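Local atomic coordinates of VP5 (Halorubrum pleomorphic virus 6, PDB entry 6QGL), a protein that probably serves as the membrane-anchored envelope protein that fuses this haloarchaeal virus with the membrane of its host cell. Residues T388-T393 and T420-D425; E392-P397 and S414-T419; P154-L159 and F186-G191; A197-V202 and T211-N216. All coordinates share one frame; numbering follows the deposited sequence.

Contact 1. Residues T388-T393 and T420-D425; sequences TVESET and TITNVD
Val389 ties the turn 388-391 to strand 422-431 through its backbone, its N donating to Asn423 O at 2.8 Å. The donor meets that carbonyl almost head-on (C=O...N angle 177°), yet the N-H itself points less squarely, at 139°. Asn423 O also receives a CA-H...O contact from Thr388 CA at 3.5 Å. Beside these bonds Thr388 faces Val424 as an antiparallel non-hydrogen-bonded pair whose side chains diverge, and a backbone bond between Thr387 and Asp425 carries the pairing on.

The apolar contacts belong mostly to methyl groups. Thr422 CG2 abuts Thr388 CG2 at 3.6 Å, the two side chains crossing at about a right angle. With chi1 at -170°, Thr422 sets OG1 anti to its backbone N and CG2 between N and the carbonyl carbon, against Thr388; OG1 lies 3.8 Å from Glu390 CG. On the exposed flank Val389 CG2 lies alongside Asn423 CB at 3.8 Å, while Leu417 and Val367 add cover on the buried one.

Within the turn, Glu390 N makes a weak bond to Thr388 OG1, and Ser391 N closes onto Thr388 O at 3.1 Å. With Thr388 N bonded to Glu392 O and Ser391 in a left-handed conformation, this is the pattern of a 3:5 beta hairpin, a type I turn with a G1 bulge, here joining strands 382-388 and 393-397 beside a third strand.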
loop_
_atom_site.group_PDB
_atom_site.type_symbol
_atom_site.label_atom_id
_atom_site.label_comp_id
_atom_site.label_asym_id
_atom_site.label_seq_id
_atom_site.Cartn_x
_atom_site.Cartn_y
_atom_site.Cartn_z
ATOM N N THR A 388 -20.853 -17.872 26.793
ATOM C CA THR A 388 -21.588 -19.123 26.990
ATOM C C THR A 388 -22.994 -18.856 27.530
ATOM O O THR A 388 -23.303 -17.732 27.929
ATOM C CB THR A 388 -20.794 -20.128 27.853
ATOM O OG1 THR A 388 -20.802 -19.725 29.223
ATOM C CG2 THR A 388 -19.370 -20.353 27.357
ATOM N N VAL A 389 -23.833 -19.905 27.552
ATOM C CA VAL A 389 -25.219 -19.898 28.031
ATOM C C VAL A 389 -25.258 -19.642 29.570
ATOM O O VAL A 389 -26.258 -19.135 30.081
ATOM C CB VAL A 389 -25.964 -21.187 27.549
ATOM C CG1 VAL A 389 -27.277 -21.421 28.285
ATOM C CG2 VAL A 389 -26.224 -21.133 26.048
ATOM N N GLU A 390 -24.130 -19.900 30.272
ATOM C CA GLU A 390 -23.965 -19.679 31.715
ATOM C C GLU A 390 -23.476 -18.253 32.038
ATOM O O GLU A 390 -23.071 -17.985 33.172
ATOM C CB GLU A 390 -23.012 -20.732 32.313
ATOM C CG GLU A 390 -23.583 -22.141 32.353
ATOM C CD GLU A 390 -24.845 -22.327 33.173
ATOM O OE1 GLU A 390 -24.907 -21.805 34.310
ATOM O OE2 GLU A 390 -25.775 -23.001 32.673
ATOM N N SER A 391 -23.537 -17.343 31.040
ATOM C CA SER A 391 -23.138 -15.930 31.099
ATOM C C SER A 391 -21.660 -15.730 31.469
ATOM O O SER A 391 -21.315 -14.801 32.205
ATOM C CB SER A 391 -24.066 -15.121 32.004
ATOM O OG SER A 391 -25.293 -14.855 31.346
ATOM N N GLU A 392 -20.789 -16.589 30.916
ATOM C CA GLU A 392 -19.337 -16.519 31.081
ATOM C C GLU A 392 -18.746 -16.153 29.740
ATOM O O GLU A 392 -19.253 -16.596 28.712
ATOM C CB GLU A 392 -18.763 -17.861 31.535
ATOM C CG GLU A 392 -18.908 -18.134 33.015
ATOM C CD GLU A 392 -18.082 -19.325 33.446
ATOM O OE1 GLU A 392 -16.883 -19.130 33.750
ATOM O OE2 GLU A 392 -18.620 -20.454 33.450
ATOM N N THR A 393 -17.679 -15.352 29.739
ATOM C CA THR A 393 -17.033 -14.917 28.505
ATOM C C THR A 393 -15.550 -15.277 28.516
ATOM O O THR A 393 -14.906 -15.243 29.565
ATOM C CB THR A 393 -17.324 -13.422 28.235
ATOM O OG1 THR A 393 -18.729 -13.192 28.344
ATOM C CG2 THR A 393 -16.860 -12.958 26.855
ATOM N N THR A 420 -17.311 -26.023 31.963
ATOM C CA THR A 420 -16.674 -26.486 30.726
ATOM C C THR A 420 -17.693 -27.053 29.743
ATOM O O THR A 420 -17.548 -26.851 28.543
ATOM C CB THR A 420 -15.566 -27.490 31.037
ATOM O OG1 THR A 420 -16.103 -28.506 31.882
ATOM C CG2 THR A 420 -14.370 -26.844 31.709
ATOM N N ILE A 421 -18.716 -27.760 30.247
ATOM C CA ILE A 421 -19.770 -28.345 29.416
ATOM C C ILE A 421 -20.952 -27.377 29.407
ATOM O O ILE A 421 -21.672 -27.269 30.405
ATOM C CB ILE A 421 -20.146 -29.782 29.879
ATOM C CG1 ILE A 421 -18.889 -30.680 29.952
ATOM C CG2 ILE A 421 -21.224 -30.393 28.966
ATOM C CD1 ILE A 421 -19.024 -31.932 30.749
ATOM N N THR A 422 -21.122 -26.651 28.288
ATOM C CA THR A 422 -22.158 -25.630 28.093
ATOM C C THR A 422 -22.408 -25.418 26.587
ATOM O O THR A 422 -21.908 -26.201 25.770
ATOM C CB THR A 422 -21.783 -24.327 28.868
ATOM O OG1 THR A 422 -22.883 -23.415 28.870
ATOM C CG2 THR A 422 -20.532 -23.652 28.325
ATOM N N ASN A 423 -23.197 -24.381 26.230
ATOM C CA ASN A 423 -23.506 -24.022 24.846
ATOM C C ASN A 423 -23.199 -22.551 24.620
ATOM O O ASN A 423 -23.351 -21.756 25.538
ATOM C CB ASN A 423 -24.963 -24.352 24.485
ATOM C CG ASN A 423 -25.295 -25.820 24.576
ATOM O OD1 ASN A 423 -25.395 -26.526 23.569
ATOM N ND2 ASN A 423 -25.475 -26.315 25.789
ATOM N N VAL A 424 -22.701 -22.199 23.433
ATOM C CA VAL A 424 -22.373 -20.821 23.062
ATOM C C VAL A 424 -23.689 -20.042 22.913
ATOM O O VAL A 424 -24.593 -20.488 22.204
ATOM C CB VAL A 424 -21.491 -20.755 21.775
ATOM C CG1 VAL A 424 -21.210 -19.313 21.357
ATOM C CG2 VAL A 424 -20.182 -21.516 21.959
ATOM N N ASP A 425 -23.802 -18.910 23.622
ATOM C CA ASP A 425 -24.967 -18.024 23.571
ATOM C C ASP A 425 -24.817 -17.094 22.362
ATOM O O ASP A 425 -25.753 -16.940 21.574
ATOM C CB ASP A 425 -25.076 -17.206 24.874
ATOM C CG ASP A 425 -26.341 -16.376 24.981
ATOM O OD1 ASP A 425 -27.421 -16.965 25.204
ATOM O OD2 ASP A 425 -26.247 -15.135 24.856
#

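Contact 2. Residues E392-P397 and S414-T419; sequences ETVSVP and SGDLET
Glu392 reaches across to the loop 414-419 and lays its carboxylate against two successive backbone amides. OE1 accepts from Glu418 N at 2.8 Å with an N-H...O angle of 159°, and OE2 accepts from Thr419 N at 3.2 Å and 154°. Both oxygens use their syn lone pairs, so the amides come in on the inner side of the carboxylate and hold it against rotation. The side chain spans the gap because it is extended beyond CG (chi2 -168°).

A water bridges Glu392 and Thr419 as well: it donates to Glu392 OE2 at 2.8 Å and accepts from Thr419 OG1, also at 2.8 Å. Beneath this polar end the aliphatic stem packs on a buried neighbour, Glu392 CB lying 3.8 Å from Leu417 CD2, and Leu417 also leans on Thr388 of the adjoining strand. Buried Val394 sends CG2 to Asp416 CB at 3.6 Å, the side chains crossing at about a right angle, while its CG1 is a looser 4.4 Å from Leu417 CD2.

The solvent side is that of Asp416 and Glu418. Asp416 is exposed, its OD2 bonded to Tyr411 OH, and Glu418 is exposed too, its OE1 5.0 Å from Glu392 OE1.

Two peptide N-H groups and a donated water proton would together favour a charged Glu392, although Glu418, of like charge, lies nearby; the bonds are consistent with one carboxylate pinning the 418-419 part of the loop to the start of strand 393-397.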
loop_
_atom_site.group_PDB
_atom_site.type_symbol
_atom_site.label_atom_id
_atom_site.label_comp_id
_atom_site.label_asym_id
_atom_site.label_seq_id
_atom_site.Cartn_x
_atom_site.Cartn_y
_atom_site.Cartn_z
ATOM N N GLU A 392 -20.789 -16.589 30.916
ATOM C CA GLU A 392 -19.337 -16.519 31.081
ATOM C C GLU A 392 -18.746 -16.153 29.740
ATOM O O GLU A 392 -19.253 -16.596 28.712
ATOM C CB GLU A 392 -18.763 -17.861 31.535
ATOM C CG GLU A 392 -18.908 -18.134 33.015
ATOM C CD GLU A 392 -18.082 -19.325 33.446
ATOM O OE1 GLU A 392 -16.883 -19.130 33.750
ATOM O OE2 GLU A 392 -18.620 -20.454 33.450
ATOM N N THR A 393 -17.679 -15.352 29.739
ATOM C CA THR A 393 -17.033 -14.917 28.505
ATOM C C THR A 393 -15.550 -15.277 28.516
ATOM O O THR A 393 -14.906 -15.243 29.565
ATOM C CB THR A 393 -17.324 -13.422 28.235
ATOM O OG1 THR A 393 -18.729 -13.192 28.344
ATOM C CG2 THR A 393 -16.860 -12.958 26.855
ATOM N N VAL A 394 -15.028 -15.648 27.342
ATOM C CA VAL A 394 -13.626 -15.981 27.123
ATOM C C VAL A 394 -13.152 -15.255 25.865
ATOM O O VAL A 394 -13.833 -15.301 24.839
ATOM C CB VAL A 394 -13.344 -17.517 27.113
ATOM C CG1 VAL A 394 -14.183 -18.257 26.070
ATOM C CG2 VAL A 394 -11.860 -17.819 26.931
ATOM N N SER A 395 -12.023 -14.538 25.963
ATOM C CA SER A 395 -11.448 -13.831 24.822
ATOM C C SER A 395 -10.333 -14.694 24.249
ATOM O O SER A 395 -9.382 -15.035 24.961
ATOM C CB SER A 395 -10.935 -12.452 25.224
ATOM O OG SER A 395 -10.529 -11.723 24.077
ATOM N N VAL A 396 -10.491 -15.110 22.986
ATOM C CA VAL A 396 -9.523 -15.983 22.331
ATOM C C VAL A 396 -8.876 -15.271 21.143
ATOM O O VAL A 396 -9.558 -15.063 20.136
ATOM C CB VAL A 396 -10.124 -17.359 21.914
ATOM C CG1 VAL A 396 -9.019 -18.346 21.547
ATOM C CG2 VAL A 396 -11.024 -17.944 23.002
ATOM N N PRO A 397 -7.565 -14.922 21.216
ATOM C CA PRO A 397 -6.910 -14.297 20.050
ATOM C C PRO A 397 -6.709 -15.336 18.949
ATOM O O PRO A 397 -6.477 -16.504 19.264
ATOM C CB PRO A 397 -5.572 -13.810 20.615
ATOM C CG PRO A 397 -5.281 -14.718 21.734
ATOM C CD PRO A 397 -6.602 -15.149 22.315
ATOM N N SER A 414 -10.875 -24.827 29.140
ATOM C CA SER A 414 -11.046 -25.510 30.431
ATOM C C SER A 414 -10.461 -24.744 31.624
ATOM O O SER A 414 -10.924 -24.922 32.754
ATOM C CB SER A 414 -10.469 -26.920 30.380
ATOM O OG SER A 414 -11.189 -27.717 29.456
ATOM N N GLY A 415 -9.451 -23.915 31.357
ATOM C CA GLY A 415 -8.792 -23.094 32.367
ATOM C C GLY A 415 -9.400 -21.713 32.511
ATOM O O GLY A 415 -9.178 -21.038 33.521
ATOM N N ASP A 416 -10.188 -21.297 31.503
ATOM C CA ASP A 416 -10.851 -19.996 31.430
ATOM C C ASP A 416 -12.306 -20.005 31.931
ATOM O O ASP A 416 -12.739 -19.018 32.528
ATOM C CB ASP A 416 -10.793 -19.460 29.995
ATOM C CG ASP A 416 -9.415 -19.508 29.358
ATOM O OD1 ASP A 416 -8.520 -18.766 29.818
ATOM O OD2 ASP A 416 -9.236 -20.283 28.391
ATOM N N LEU A 417 -13.061 -21.096 31.674
ATOM C CA LEU A 417 -14.474 -21.216 32.061
ATOM C C LEU A 417 -14.672 -21.990 33.356
ATOM O O LEU A 417 -13.911 -22.916 33.639
ATOM C CB LEU A 417 -15.300 -21.889 30.945
ATOM C CG LEU A 417 -15.354 -21.211 29.571
ATOM C CD1 LEU A 417 -15.857 -22.177 28.518
ATOM C CD2 LEU A 417 -16.221 -19.959 29.592
ATOM N N GLU A 418 -15.717 -21.628 34.128
ATOM C CA GLU A 418 -16.099 -22.311 35.366
ATOM C C GLU A 418 -16.893 -23.566 35.007
ATOM O O GLU A 418 -16.723 -24.603 35.650
ATOM C CB GLU A 418 -16.925 -21.398 36.282
ATOM C CG GLU A 418 -16.091 -20.419 37.092
ATOM C CD GLU A 418 -16.804 -19.682 38.213
ATOM O OE1 GLU A 418 -17.945 -20.064 38.563
ATOM O OE2 GLU A 418 -16.207 -18.723 38.755
ATOM N N THR A 419 -17.769 -23.464 33.985
ATOM C CA THR A 419 -18.548 -24.592 33.479
ATOM C C THR A 419 -18.013 -24.888 32.086
ATOM O O THR A 419 -18.147 -24.065 31.177
ATOM C CB THR A 419 -20.074 -24.362 33.561
ATOM O OG1 THR A 419 -20.495 -23.502 32.508
ATOM C CG2 THR A 419 -20.518 -23.800 34.894
HETATM O O HOH W 1 -19.449 -21.376 30.926
#

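Contact 3. Residues P154-L159 and F186-G191; sequences PRFGNL and FRHNTG
Phe156 and His188 meet rim to rim, neither ring lying over the face of the other. Their planes stand at 82° with centroids 5.8 Å apart, and the imidazole brings CE1 to the Phe156 edge, 3.8 Å from CE2. Thr190 fills in next to them: its CG2 is 3.9 Å from Phe156 CE2, and its CB rests 3.5 Å from Arg155 O. Leu159 CB packs 3.6 Å from the carbonyl oxygen Thr190 O.

At the exposed end the chemistry turns polar. Asn158 ND2 donates to Gly191 O at 2.8 Å, coming from above the carbonyl plane, 37° out of it, and so not along a lone pair. A water donates to the same oxygen at 2.9 Å and reaches Asn158 O only weakly. Gly191, at positive phi and with no side chain, lets the backbone come close to Asn158 and Leu159.

The segment 154-159 is a loop folded into a type I turn from Phe156 to Leu159, closed by Leu159 N to Phe156 O at 3.2 Å. It sits against the end of strand 180-189, an inner strand of a four-stranded antiparallel meander in the N-terminal envelope-protein region.

Farther out, the His188 ring leaves the strand with CG anti to the backbone N (chi1 178°), and its position is set by ND1 bonding to Asn166 OD1 and by stacking with Phe151. Arg155 O takes a bond from Trp192 NE1, while Phe156 and Leu159 both press on Leu145 of the short helix 145-148.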
loop_
_atom_site.group_PDB
_atom_site.type_symbol
_atom_site.label_atom_id
_atom_site.label_comp_id
_atom_site.label_asym_id
_atom_site.label_seq_id
_atom_site.Cartn_x
_atom_site.Cartn_y
_atom_site.Cartn_z
ATOM N N PRO A 154 8.360 -25.851 -13.112
ATOM C CA PRO A 154 9.428 -25.978 -12.109
ATOM C C PRO A 154 10.095 -27.355 -12.047
ATOM O O PRO A 154 10.010 -28.056 -11.032
ATOM C CB PRO A 154 8.719 -25.592 -10.813
ATOM C CG PRO A 154 7.319 -26.051 -11.016
ATOM C CD PRO A 154 7.024 -25.942 -12.484
ATOM N N ARG A 155 10.791 -27.728 -13.134
ATOM C CA ARG A 155 11.510 -28.998 -13.261
ATOM C C ARG A 155 13.014 -28.713 -13.161
ATOM O O ARG A 155 13.600 -28.172 -14.099
ATOM C CB ARG A 155 11.137 -29.691 -14.582
ATOM C CG ARG A 155 9.707 -30.216 -14.601
ATOM C CD ARG A 155 9.475 -31.155 -15.765
ATOM N NE ARG A 155 9.093 -30.445 -16.986
ATOM C CZ ARG A 155 8.986 -31.012 -18.183
ATOM N NH1 ARG A 155 9.257 -32.303 -18.341
ATOM N NH2 ARG A 155 8.623 -30.292 -19.235
ATOM N N PHE A 156 13.623 -29.017 -12.000
ATOM C CA PHE A 156 15.034 -28.701 -11.734
ATOM C C PHE A 156 15.982 -29.910 -11.786
ATOM O O PHE A 156 17.060 -29.884 -11.183
ATOM C CB PHE A 156 15.158 -27.950 -10.397
ATOM C CG PHE A 156 14.381 -26.655 -10.360
ATOM C CD1 PHE A 156 13.102 -26.608 -9.821
ATOM C CD2 PHE A 156 14.916 -25.490 -10.896
ATOM C CE1 PHE A 156 12.379 -25.416 -9.801
ATOM C CE2 PHE A 156 14.188 -24.298 -10.880
ATOM C CZ PHE A 156 12.926 -24.269 -10.332
ATOM N N GLY A 157 15.592 -30.912 -12.569
ATOM C CA GLY A 157 16.304 -32.170 -12.752
ATOM C C GLY A 157 17.723 -32.092 -13.275
ATOM O O GLY A 157 18.525 -32.958 -12.939
ATOM N N ASN A 158 18.042 -31.083 -14.108
ATOM C CA ASN A 158 19.371 -30.892 -14.706
ATOM C C ASN A 158 20.194 -29.760 -14.031
ATOM O O ASN A 158 21.306 -29.453 -14.472
ATOM C CB ASN A 158 19.250 -30.689 -16.228
ATOM C CG ASN A 158 20.546 -30.747 -17.007
ATOM O OD1 ASN A 158 21.326 -31.698 -16.911
ATOM N ND2 ASN A 158 20.799 -29.724 -17.805
ATOM N N LEU A 159 19.673 -29.179 -12.939
ATOM C CA LEU A 159 20.362 -28.110 -12.213
ATOM C C LEU A 159 21.350 -28.670 -11.184
ATOM O O LEU A 159 20.948 -29.430 -10.307
ATOM C CB LEU A 159 19.339 -27.166 -11.544
ATOM C CG LEU A 159 19.896 -25.952 -10.804
ATOM C CD1 LEU A 159 20.392 -24.891 -11.771
ATOM C CD2 LEU A 159 18.858 -25.372 -9.895
ATOM N N PHE A 186 15.945 -9.639 -12.647
ATOM C CA PHE A 186 15.745 -11.008 -12.212
ATOM C C PHE A 186 15.746 -11.983 -13.381
ATOM O O PHE A 186 14.842 -11.945 -14.214
ATOM C CB PHE A 186 14.454 -11.139 -11.383
ATOM C CG PHE A 186 14.198 -12.553 -10.927
ATOM C CD1 PHE A 186 14.852 -13.073 -9.815
ATOM C CD2 PHE A 186 13.332 -13.381 -11.630
ATOM C CE1 PHE A 186 14.641 -14.393 -9.415
ATOM C CE2 PHE A 186 13.135 -14.700 -11.236
ATOM C CZ PHE A 186 13.784 -15.198 -10.127
ATOM N N ARG A 187 16.737 -12.885 -13.410
ATOM C CA ARG A 187 16.842 -13.956 -14.399
ATOM C C ARG A 187 16.634 -15.284 -13.669
ATOM O O ARG A 187 17.150 -15.458 -12.566
ATOM C CB ARG A 187 18.200 -13.922 -15.133
ATOM C CG ARG A 187 18.388 -15.046 -16.158
ATOM C CD ARG A 187 19.578 -14.806 -17.064
ATOM N NE ARG A 187 19.806 -15.924 -17.983
ATOM C CZ ARG A 187 19.226 -16.065 -19.173
ATOM N NH1 ARG A 187 19.502 -17.116 -19.932
ATOM N NH2 ARG A 187 18.357 -15.160 -19.607
ATOM N N HIS A 188 15.858 -16.198 -14.273
ATOM C CA HIS A 188 15.565 -17.527 -13.739
ATOM C C HIS A 188 15.637 -18.559 -14.855
ATOM O O HIS A 188 14.940 -18.427 -15.858
ATOM C CB HIS A 188 14.183 -17.559 -13.058
ATOM C CG HIS A 188 13.794 -18.906 -12.527
ATOM N ND1 HIS A 188 14.209 -19.336 -11.283
ATOM C CD2 HIS A 188 13.042 -19.876 -13.096
ATOM C CE1 HIS A 188 13.703 -20.549 -11.136
ATOM N NE2 HIS A 188 12.989 -20.915 -12.197
ATOM N N ASN A 189 16.482 -19.583 -14.665
ATOM C CA ASN A 189 16.649 -20.702 -15.592
ATOM C C ASN A 189 16.576 -22.007 -14.800
ATOM O O ASN A 189 17.340 -22.184 -13.847
ATOM C CB ASN A 189 17.968 -20.604 -16.374
ATOM C CG ASN A 189 18.085 -21.611 -17.497
ATOM O OD1 ASN A 189 17.099 -21.989 -18.139
ATOM N ND2 ASN A 189 19.297 -22.067 -17.767
ATOM N N THR A 190 15.670 -22.918 -15.202
ATOM C CA THR A 190 15.456 -24.215 -14.545
ATOM C C THR A 190 16.655 -25.174 -14.688
ATOM O O THR A 190 16.780 -26.108 -13.893
ATOM C CB THR A 190 14.141 -24.861 -14.993
ATOM O OG1 THR A 190 14.173 -25.065 -16.405
ATOM C CG2 THR A 190 12.915 -24.039 -14.593
ATOM N N GLY A 191 17.523 -24.931 -15.673
ATOM C CA GLY A 191 18.743 -25.708 -15.858
ATOM C C GLY A 191 18.882 -26.564 -17.102
ATOM O O GLY A 191 19.975 -27.076 -17.359
HETATM O O HOH W 2 22.251 -26.398 -15.769
#

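Contact 4. Residues A197-V202 and T211-N216; sequences AAYSVV and TSTNSN
Tyr199 presents the CD2-CE2 side of its ring to Thr213, whose CG2 approaches obliquely at 3.9 Å from CD2. That methyl stands anti to the Thr213 backbone N, with OG1 beside the N (chi1 -49°). The other flat group, the Asn214 amide, extends over the backbone of the opposing segment; its ND2 makes a weak bond to Tyr199 O at 3.5 Å and a stronger one to Asp153 outside the pair.

Around these groups the carbonyls collect donors. Ser200 OG gives its proton to Asn214 O at 2.6 Å, from 41° above the carbonyl plane. Thr213 O is gripped twice: Val201 N comes in at 3.1 Å, tilted only modestly from the plane, while Ser215 OG reaches it at 2.7 Å from well above, 46° out.

Thr213 N returns a bond to Val201 O at 2.8 Å, making Val201 and Thr213 an antiparallel hydrogen-bonded pair; the next, Val202 with Ser212, is non-hydrogen-bonded. These are rungs of the beta hairpin of strands 201-204 and 209-213, the last two strands of a four-stranded antiparallel sheet.

On the face of Val201 and Thr213, Val201 CG1 packs 3.6 Å from Thr213 OG1, with Arg187 and Asn189 of strand 180-189 alongside Val201. On the other face Val202 CB lies 3.7 Å from Ser215 CB, and Phe151 borders the valine. Beyond Thr213, Asn214 adopts a left-handed backbone conformation, and Ser215 comes back toward Val201 and Val202.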
loop_
_atom_site.group_PDB
_atom_site.type_symbol
_atom_site.label_atom_id
_atom_site.label_comp_id
_atom_site.label_asym_id
_atom_site.label_seq_id
_atom_site.Cartn_x
_atom_site.Cartn_y
_atom_site.Cartn_z
ATOM N N ALA A 197 12.499 -29.765 -24.312
ATOM C CA ALA A 197 11.096 -29.343 -24.232
ATOM C C ALA A 197 10.792 -28.665 -22.890
ATOM O O ALA A 197 9.909 -27.808 -22.819
ATOM C CB ALA A 197 10.182 -30.544 -24.426
ATOM N N ALA A 198 11.534 -29.059 -21.836
ATOM C CA ALA A 198 11.415 -28.550 -20.473
ATOM C C ALA A 198 12.055 -27.172 -20.288
ATOM O O ALA A 198 11.720 -26.495 -19.314
ATOM C CB ALA A 198 12.025 -29.544 -19.495
ATOM N N TYR A 199 12.973 -26.760 -21.204
ATOM C CA TYR A 199 13.679 -25.471 -21.158
ATOM C C TYR A 199 12.742 -24.330 -20.789
ATOM O O TYR A 199 11.782 -24.055 -21.510
ATOM C CB TYR A 199 14.405 -25.175 -22.484
ATOM C CG TYR A 199 15.277 -23.934 -22.468
ATOM C CD1 TYR A 199 16.457 -23.897 -21.730
ATOM C CD2 TYR A 199 14.962 -22.823 -23.245
ATOM C CE1 TYR A 199 17.285 -22.774 -21.741
ATOM C CE2 TYR A 199 15.785 -21.696 -23.269
ATOM C CZ TYR A 199 16.944 -21.674 -22.510
ATOM O OH TYR A 199 17.754 -20.563 -22.519
ATOM N N SER A 200 12.990 -23.727 -19.620
ATOM C CA SER A 200 12.198 -22.634 -19.076
ATOM C C SER A 200 13.129 -21.545 -18.542
ATOM O O SER A 200 13.927 -21.796 -17.633
ATOM C CB SER A 200 11.270 -23.151 -17.980
ATOM O OG SER A 200 10.434 -22.132 -17.463
ATOM N N VAL A 201 13.050 -20.348 -19.144
ATOM C CA VAL A 201 13.852 -19.185 -18.766
ATOM C C VAL A 201 13.002 -17.906 -18.789
ATOM O O VAL A 201 12.195 -17.710 -19.700
ATOM C CB VAL A 201 15.179 -19.060 -19.581
ATOM C CG1 VAL A 201 14.919 -18.866 -21.071
ATOM C CG2 VAL A 201 16.082 -17.948 -19.043
ATOM N N VAL A 202 13.157 -17.070 -17.751
ATOM C CA VAL A 202 12.496 -15.776 -17.616
ATOM C C VAL A 202 13.528 -14.743 -17.148
ATOM O O VAL A 202 14.398 -15.062 -16.339
ATOM C CB VAL A 202 11.196 -15.805 -16.758
ATOM C CG1 VAL A 202 11.483 -15.847 -15.257
ATOM C CG2 VAL A 202 10.274 -14.637 -17.107
ATOM N N THR A 211 13.674 -11.735 -21.738
ATOM C CA THR A 211 13.374 -13.003 -22.420
ATOM C C THR A 211 12.364 -13.821 -21.621
ATOM O O THR A 211 12.520 -13.964 -20.407
ATOM C CB THR A 211 14.653 -13.844 -22.651
ATOM O OG1 THR A 211 15.305 -14.074 -21.403
ATOM C CG2 THR A 211 15.623 -13.221 -23.649
ATOM N N SER A 212 11.345 -14.371 -22.299
ATOM C CA SER A 212 10.349 -15.246 -21.675
ATOM C C SER A 212 10.180 -16.497 -22.529
ATOM O O SER A 212 9.697 -16.408 -23.660
ATOM C CB SER A 212 9.015 -14.531 -21.485
ATOM O OG SER A 212 8.052 -15.404 -20.913
ATOM N N THR A 213 10.609 -17.652 -22.004
ATOM C CA THR A 213 10.521 -18.937 -22.705
ATOM C C THR A 213 9.870 -19.944 -21.777
ATOM O O THR A 213 10.390 -20.158 -20.685
ATOM C CB THR A 213 11.917 -19.405 -23.148
ATOM O OG1 THR A 213 12.594 -18.339 -23.821
ATOM C CG2 THR A 213 11.874 -20.646 -24.035
ATOM N N ASN A 214 8.737 -20.558 -22.194
ATOM C CA ASN A 214 8.002 -21.539 -21.378
ATOM C C ASN A 214 7.974 -21.020 -19.930
ATOM O O ASN A 214 8.308 -21.742 -18.990
ATOM C CB ASN A 214 8.672 -22.928 -21.483
ATOM C CG ASN A 214 7.915 -24.061 -20.830
ATOM O OD1 ASN A 214 6.682 -24.072 -20.763
ATOM N ND2 ASN A 214 8.648 -25.042 -20.327
ATOM N N SER A 215 7.651 -19.723 -19.782
ATOM C CA SER A 215 7.691 -19.011 -18.514
ATOM C C SER A 215 6.544 -18.045 -18.283
ATOM O O SER A 215 5.902 -17.577 -19.221
ATOM C CB SER A 215 8.990 -18.217 -18.418
ATOM O OG SER A 215 10.110 -19.065 -18.241
ATOM N N ASN A 216 6.340 -17.714 -17.001
ATOM C CA ASN A 216 5.395 -16.737 -16.476
ATOM C C ASN A 216 6.265 -15.697 -15.787
ATOM O O ASN A 216 7.182 -16.081 -15.056
ATOM C CB ASN A 216 4.446 -17.387 -15.458
ATOM C CG ASN A 216 3.586 -18.492 -16.016
ATOM O OD1 ASN A 216 3.433 -18.652 -17.231
ATOM N ND2 ASN A 216 2.998 -19.283 -15.130
#

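Overall arrangement
The four contacts form two distant clusters, contacts 1 and 3 having centres about 56 Å apart. Contacts 1 and 2 share Glu392 and Thr393 and meet around a single hairpin: one joins its turn to a neighbouring strand, the other its far limb to an irregular loop. Contacts 3 and 4 work on adjacent strands of another sheet, 180-189 and 201-204. Each is partly buried, with inner residues such as Thr388, Val394, His188 and Val202 and exposed ones such as Val389, Glu418, Asn158 and Asn214. Backbone pairing is fullest in contact 4; contact 2 relies on a carboxylate holding main-chain amides, contact 1 on threonine methyls and one strand bond, contact 3 on an aromatic rim-to-rim pair and one side-chain amide bond to a backbone carbonyl.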